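Local coordinates for HTH-type transcriptional regulator PrpR (Mycobacterium tuberculosis, PDB 6D2S), which regulates transcription of the enzymes that break down short-chain fatty acids through the glyoxylate and methylcitrate cycles, at residues V186-K196 and C212-F221. Residues are numbered along the deposited sequence; the frame is centred on the assembly and turned at random.
Sequences VRTDKAGNISK and CPLWVVHDAF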
ATOM      1  N   VAL A 186      -4.263  -9.426   3.560  1.00 22.67           N
ATOM      2  CA  VAL A 186      -5.204  -9.453   4.675  1.00 23.72           C
ATOM      3  C   VAL A 186      -4.718  -8.500   5.754  1.00 25.74           C
ATOM      4  O   VAL A 186      -3.557  -8.563   6.175  1.00 25.76           O
ATOM      5  CB  VAL A 186      -5.376 -10.871   5.258  1.00 25.45           C
ATOM      6  CG1 VAL A 186      -6.260 -10.820   6.513  1.00 31.16           C
ATOM      7  CG2 VAL A 186      -5.981 -11.801   4.226  1.00 29.99           C
ATOM      8  N   ARG A 187      -5.605  -7.622   6.199  1.00 25.40           N
ATOM      9  CA  ARG A 187      -5.356  -6.753   7.336  1.00 27.24           C
ATOM     10  C   ARG A 187      -6.477  -6.938   8.347  1.00 33.40           C
ATOM     11  O   ARG A 187      -7.650  -7.033   7.972  1.00 33.50           O
ATOM     12  CB  ARG A 187      -5.270  -5.288   6.909  1.00 28.59           C
ATOM     13  CG  ARG A 187      -5.032  -4.344   8.068  1.00 39.70           C
ATOM     14  CD  ARG A 187      -4.970  -2.905   7.610  1.00 47.11           C
ATOM     15  NE  ARG A 187      -6.136  -2.523   6.820  1.00 53.05           N
ATOM     16  CZ  ARG A 187      -7.351  -2.335   7.327  1.00 54.24           C
ATOM     17  NH1 ARG A 187      -7.562  -2.510   8.624  1.00 56.61           N
ATOM     18  NH2 ARG A 187      -8.353  -1.978   6.538  1.00 53.18           N
ATOM     19  N   THR A 188      -6.117  -6.993   9.626  1.00 31.47           N
ATOM     20  CA  THR A 188      -7.100  -7.172  10.682  1.00 34.25           C
ATOM     21  C   THR A 188      -6.670  -6.377  11.904  1.00 34.95           C
ATOM     22  O   THR A 188      -5.478  -6.161  12.130  1.00 31.14           O
ATOM     23  CB  THR A 188      -7.263  -8.653  11.058  1.00 36.65           C
ATOM     24  OG1 THR A 188      -8.244  -8.784  12.093  1.00 43.71           O
ATOM     25  CG2 THR A 188      -5.948  -9.224  11.558  1.00 38.64           C
ATOM     26  N   ASP A 189      -7.650  -5.951  12.694  1.00 38.74           N
ATOM     27  CA  ASP A 189      -7.375  -5.391  14.004  1.00 42.57           C
ATOM     28  C   ASP A 189      -7.580  -6.475  15.058  1.00 47.47           C
ATOM     29  O   ASP A 189      -7.928  -7.620  14.751  1.00 46.92           O
ATOM     30  CB  ASP A 189      -8.241  -4.152  14.264  1.00 46.14           C
ATOM     31  CG  ASP A 189      -9.731  -4.460  14.296  1.00 51.07           C
ATOM     32  OD1 ASP A 189     -10.109  -5.642  14.435  1.00 50.98           O
ATOM     33  OD2 ASP A 189     -10.529  -3.504  14.179  1.00 51.93           O
ATOM     34  N   LYS A 190      -7.353  -6.113  16.323  1.00 46.49           N
ATOM     35  CA  LYS A 190      -7.467  -7.099  17.389  1.00 54.04           C
ATOM     36  C   LYS A 190      -8.880  -7.654  17.515  1.00 59.56           C
ATOM     37  O   LYS A 190      -9.049  -8.777  18.004  1.00 56.86           O
ATOM     38  CB  LYS A 190      -7.010  -6.493  18.720  1.00 56.27           C
ATOM     39  CG  LYS A 190      -5.503  -6.286  18.803  1.00 56.48           C
ATOM     40  CD  LYS A 190      -5.048  -5.790  20.168  1.00 61.42           C
ATOM     41  CE  LYS A 190      -5.470  -4.347  20.412  1.00 65.95           C
ATOM     42  NZ  LYS A 190      -4.599  -3.668  21.415  1.00 66.32           N
ATOM     43  N   ALA A 191      -9.891  -6.912  17.066  1.00 66.28           N
ATOM     44  CA  ALA A 191     -11.286  -7.313  17.200  1.00 72.48           C
ATOM     45  C   ALA A 191     -11.810  -8.088  15.995  1.00 75.97           C
ATOM     46  O   ALA A 191     -13.025  -8.288  15.889  1.00 80.91           O
ATOM     47  CB  ALA A 191     -12.165  -6.084  17.444  1.00 74.40           C
ATOM     48  N   GLY A 192     -10.937  -8.519  15.086  1.00 69.95           N
ATOM     49  CA  GLY A 192     -11.356  -9.340  13.968  1.00 66.11           C
ATOM     50  C   GLY A 192     -11.898  -8.594  12.771  1.00 65.42           C
ATOM     51  O   GLY A 192     -12.255  -9.236  11.775  1.00 68.83           O
ATOM     52  N   ASN A 193     -11.987  -7.269  12.830  1.00 64.25           N
ATOM     53  CA  ASN A 193     -12.352  -6.485  11.657  1.00 63.26           C
ATOM     54  C   ASN A 193     -11.271  -6.647  10.594  1.00 65.82           C
ATOM     55  O   ASN A 193     -10.117  -6.261  10.810  1.00 63.23           O
ATOM     56  CB  ASN A 193     -12.528  -5.021  12.046  1.00 60.92           C
ATOM     57  CG  ASN A 193     -13.502  -4.846  13.195  1.00 63.07           C
ATOM     58  OD1 ASN A 193     -14.614  -5.371  13.163  1.00 65.49           O
ATOM     59  ND2 ASN A 193     -13.078  -4.128  14.231  1.00 62.31           N
ATOM     60  N   ILE A 194     -11.642  -7.216   9.450  1.00 67.03           N
ATOM     61  CA  ILE A 194     -10.684  -7.738   8.483  1.00 66.52           C
ATOM     62  C   ILE A 194     -10.977  -7.166   7.105  1.00 65.38           C
ATOM     63  O   ILE A 194     -12.127  -7.178   6.652  1.00 69.41           O
ATOM     64  CB  ILE A 194     -10.721  -9.276   8.435  1.00 69.64           C
ATOM     65  CG1 ILE A 194     -10.188  -9.856   9.742  1.00 72.08           C
ATOM     66  CG2 ILE A 194      -9.940  -9.796   7.238  1.00 68.64           C
ATOM     67  CD1 ILE A 194     -10.538 -11.295   9.935  1.00 73.50           C
ATOM     68  N   SER A 195      -9.934  -6.682   6.438  1.00 62.16           N
ATOM     69  CA  SER A 195      -9.991  -6.288   5.037  1.00 58.12           C
ATOM     70  C   SER A 195      -9.186  -7.298   4.228  1.00 53.76           C
ATOM     71  O   SER A 195      -8.002  -7.519   4.508  1.00 46.53           O
ATOM     72  CB  SER A 195      -9.449  -4.873   4.839  1.00 58.49           C
ATOM     73  OG  SER A 195      -9.362  -4.549   3.461  1.00 58.63           O
ATOM     74  N   LYS A 196      -9.830  -7.918   3.241  1.00 54.89           N
ATOM     75  CA  LYS A 196      -9.218  -8.947   2.412  1.00 50.82           C
ATOM     76  C   LYS A 196      -9.205  -8.477   0.965  1.00 47.92           C
ATOM     77  O   LYS A 196     -10.218  -7.976   0.466  1.00 53.85           O
ATOM     78  CB  LYS A 196      -9.976 -10.273   2.529  1.00 52.48           C
ATOM     79  CG  LYS A 196      -9.338 -11.427   1.770  1.00 52.44           C
ATOM     80  CD  LYS A 196     -10.262 -12.634   1.715  1.00 59.17           C
ATOM     81  CE  LYS A 196      -9.476 -13.927   1.540  1.00 61.52           C
ATOM     82  NZ  LYS A 196      -8.633 -14.238   2.734  1.00 61.93           N
ATOM     83  N   CYS A 212     -12.123 -19.352   5.501  1.00 71.15           N
ATOM     84  CA  CYS A 212     -10.860 -18.617   5.508  1.00 68.21           C
ATOM     85  C   CYS A 212     -10.174 -18.713   6.868  1.00 62.97           C
ATOM     86  O   CYS A 212     -10.744 -18.316   7.886  1.00 61.97           O
ATOM     87  CB  CYS A 212     -11.084 -17.149   5.140  1.00 67.65           C
ATOM     88  SG  CYS A 212      -9.560 -16.172   5.030  1.00 66.56           S
ATOM     89  N   PRO A 213      -8.948 -19.239   6.883  1.00 59.14           N
ATOM     90  CA  PRO A 213      -8.208 -19.428   8.148  1.00 58.53           C
ATOM     91  C   PRO A 213      -7.582 -18.122   8.629  1.00 53.75           C
ATOM     92  O   PRO A 213      -6.403 -17.833   8.441  1.00 51.96           O
ATOM     93  CB  PRO A 213      -7.156 -20.469   7.765  1.00 55.86           C
ATOM     94  CG  PRO A 213      -6.862 -20.157   6.328  1.00 55.80           C
ATOM     95  CD  PRO A 213      -8.156 -19.663   5.714  1.00 55.32           C
ATOM     96  N   LEU A 214      -8.403 -17.296   9.279  1.00 52.49           N
ATOM     97  CA  LEU A 214      -7.958 -15.956   9.641  1.00 52.12           C
ATOM     98  C   LEU A 214      -6.781 -15.970  10.606  1.00 45.42           C
ATOM     99  O   LEU A 214      -6.042 -14.981  10.677  1.00 41.47           O
ATOM    100  CB  LEU A 214      -9.110 -15.159  10.242  1.00 56.97           C
ATOM    101  CG  LEU A 214      -8.799 -13.667  10.308  1.00 63.64           C
ATOM    102  CD1 LEU A 214      -8.036 -13.296  11.574  1.00 66.74           C
ATOM    103  CD2 LEU A 214      -8.014 -13.255   9.071  1.00 62.86           C
ATOM    104  N   TRP A 215      -6.583 -17.060  11.348  1.00 41.89           N
ATOM    105  CA  TRP A 215      -5.413 -17.153  12.209  1.00 41.09           C
ATOM    106  C   TRP A 215      -4.119 -16.952  11.432  1.00 36.25           C
ATOM    107  O   TRP A 215      -3.081 -16.669  12.037  1.00 37.58           O
ATOM    108  CB  TRP A 215      -5.401 -18.504  12.936  1.00 39.39           C
ATOM    109  CG  TRP A 215      -5.692 -19.676  12.044  1.00 38.96           C
ATOM    110  CD1 TRP A 215      -4.822 -20.299  11.197  1.00 36.67           C
ATOM    111  CD2 TRP A 215      -6.940 -20.375  11.921  1.00 40.78           C
ATOM    112  NE1 TRP A 215      -5.452 -21.339  10.551  1.00 34.46           N
ATOM    113  CE2 TRP A 215      -6.751 -21.405  10.980  1.00 38.57           C
ATOM    114  CE3 TRP A 215      -8.198 -20.227  12.518  1.00 44.42           C
ATOM    115  CZ2 TRP A 215      -7.774 -22.281  10.616  1.00 45.59           C
ATOM    116  CZ3 TRP A 215      -9.214 -21.101  12.158  1.00 47.56           C
ATOM    117  CH2 TRP A 215      -8.996 -22.113  11.217  1.00 48.56           C
ATOM    118  N   VAL A 216      -4.155 -17.077  10.103  1.00 30.01           N
ATOM    119  CA  VAL A 216      -2.946 -16.874   9.321  1.00 27.68           C
ATOM    120  C   VAL A 216      -2.382 -15.472   9.522  1.00 33.38           C
ATOM    121  O   VAL A 216      -1.182 -15.253   9.311  1.00 35.00           O
ATOM    122  CB  VAL A 216      -3.217 -17.159   7.831  1.00 33.97           C
ATOM    123  CG1 VAL A 216      -3.640 -18.617   7.644  1.00 34.24           C
ATOM    124  CG2 VAL A 216      -4.287 -16.217   7.295  1.00 34.74           C
ATOM    125  N   VAL A 217      -3.212 -14.510   9.936  1.00 31.65           N
ATOM    126  CA  VAL A 217      -2.761 -13.157  10.226  0.58 29.85           C
ATOM    127  C   VAL A 217      -2.977 -12.790  11.688  1.00 30.26           C
ATOM    128  O   VAL A 217      -2.102 -12.182  12.312  1.00 29.93           O
ATOM    129  CB  VAL A 217      -3.448 -12.128   9.302  0.58 29.93           C
ATOM    130  CG1 VAL A 217      -3.102 -10.714   9.731  0.58 28.73           C
ATOM    131  CG2 VAL A 217      -3.033 -12.368   7.859  0.58 26.24           C
ATOM    132  N   HIS A 218      -4.123 -13.164  12.259  1.00 35.65           N
ATOM    133  CA  HIS A 218      -4.374 -12.846  13.658  1.00 37.08           C
ATOM    134  C   HIS A 218      -3.320 -13.460  14.574  1.00 32.63           C
ATOM    135  O   HIS A 218      -3.015 -12.892  15.630  1.00 30.97           O
ATOM    136  CB  HIS A 218      -5.772 -13.309  14.065  1.00 44.74           C
ATOM    137  CG  HIS A 218      -6.260 -12.692  15.339  1.00 49.46           C
ATOM    138  ND1 HIS A 218      -6.025 -13.252  16.575  1.00 51.57           N
ATOM    139  CD2 HIS A 218      -6.957 -11.553  15.567  1.00 50.50           C
ATOM    140  CE1 HIS A 218      -6.562 -12.490  17.511  1.00 53.10           C
ATOM    141  NE2 HIS A 218      -7.134 -11.453  16.926  1.00 54.25           N
ATOM    142  N   ASP A 219      -2.747 -14.607  14.191  1.00 31.61           N
ATOM    143  CA  ASP A 219      -1.687 -15.207  15.000  1.00 29.20           C
ATOM    144  C   ASP A 219      -0.543 -14.235  15.263  1.00 28.60           C
ATOM    145  O   ASP A 219       0.203 -14.414  16.230  1.00 31.79           O
ATOM    146  CB  ASP A 219      -1.130 -16.462  14.314  1.00 30.90           C
ATOM    147  CG  ASP A 219      -2.010 -17.697  14.506  1.00 35.25           C
ATOM    148  OD1 ASP A 219      -2.973 -17.656  15.298  1.00 36.63           O
ATOM    149  OD2 ASP A 219      -1.723 -18.718  13.848  1.00 35.59           O
ATOM    150  N   ALA A 220      -0.370 -13.215  14.415  1.00 29.55           N
ATOM    151  CA  ALA A 220       0.711 -12.256  14.629  1.00 27.05           C
ATOM    152  C   ALA A 220       0.605 -11.569  15.984  1.00 28.86           C
ATOM    153  O   ALA A 220       1.630 -11.237  16.594  1.00 32.34           O
ATOM    154  CB  ALA A 220       0.723 -11.211  13.508  1.00 27.42           C
ATOM    155  N   PHE A 221      -0.616 -11.338  16.470  1.00 32.47           N
ATOM    156  CA  PHE A 221      -0.783 -10.642  17.742  1.00 33.00           C
ATOM    157  C   PHE A 221      -0.202 -11.417  18.921  1.00 38.92           C
ATOM    158  O   PHE A 221      -0.039 -10.844  20.004  1.00 39.26           O
ATOM    159  CB  PHE A 221      -2.263 -10.355  18.004  1.00 37.27           C
ATOM    160  CG  PHE A 221      -2.851  -9.308  17.101  1.00 37.28           C
ATOM    161  CD1 PHE A 221      -2.446  -7.985  17.196  1.00 38.80           C
ATOM    162  CD2 PHE A 221      -3.824  -9.644  16.173  1.00 32.78           C
ATOM    163  CE1 PHE A 221      -2.985  -7.015  16.366  1.00 36.85           C
ATOM    164  CE2 PHE A 221      -4.374  -8.682  15.344  1.00 37.69           C
ATOM    165  CZ  PHE A 221      -3.954  -7.363  15.441  1.00 36.94           C
TER
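Asp189 O is gripped by two donors of its own hairpin, Thr188 OG1 (2.9 Å, in the carbonyl plane) and Gly192 N, and CE2 of the Phe221 ring lies against it from across the contact. The same ring turns a face to Lys190, whose CG stands 3.9 Å from the ring centroid, 23° off the normal, in a CH-pi contact. At His218, the ring edge meets Lys190 O: NE2 donates a weak bond of 3.5 Å, nearly straight at 166°. Lys190 sits in the type I turn from Asp189 to Gly192, which links strands 183-189 and 194-198 at the border of the antiparallel sheet in the C-terminal ScfR-family region; the short helix 215-218 packs on that sheet. Asp189 also braces the loop, its OD2 taking Asn193 ND2, just past the turn, at 2.6 Å on its syn lone pair. Deeper in, Val217, in one of its two modelled conformers, presses CG2 on Val186 CB at 3.8 Å, while its CG1, anti to the backbone N (chi1 173°), reaches Thr188 CG2 at 3.7 Å. Leu214 CD2 also touches Val186 CG1, and buried Lys196 NZ, 3.1 Å from Cys212 SG, is not hydrogen-bonded to it and has no partner in the model.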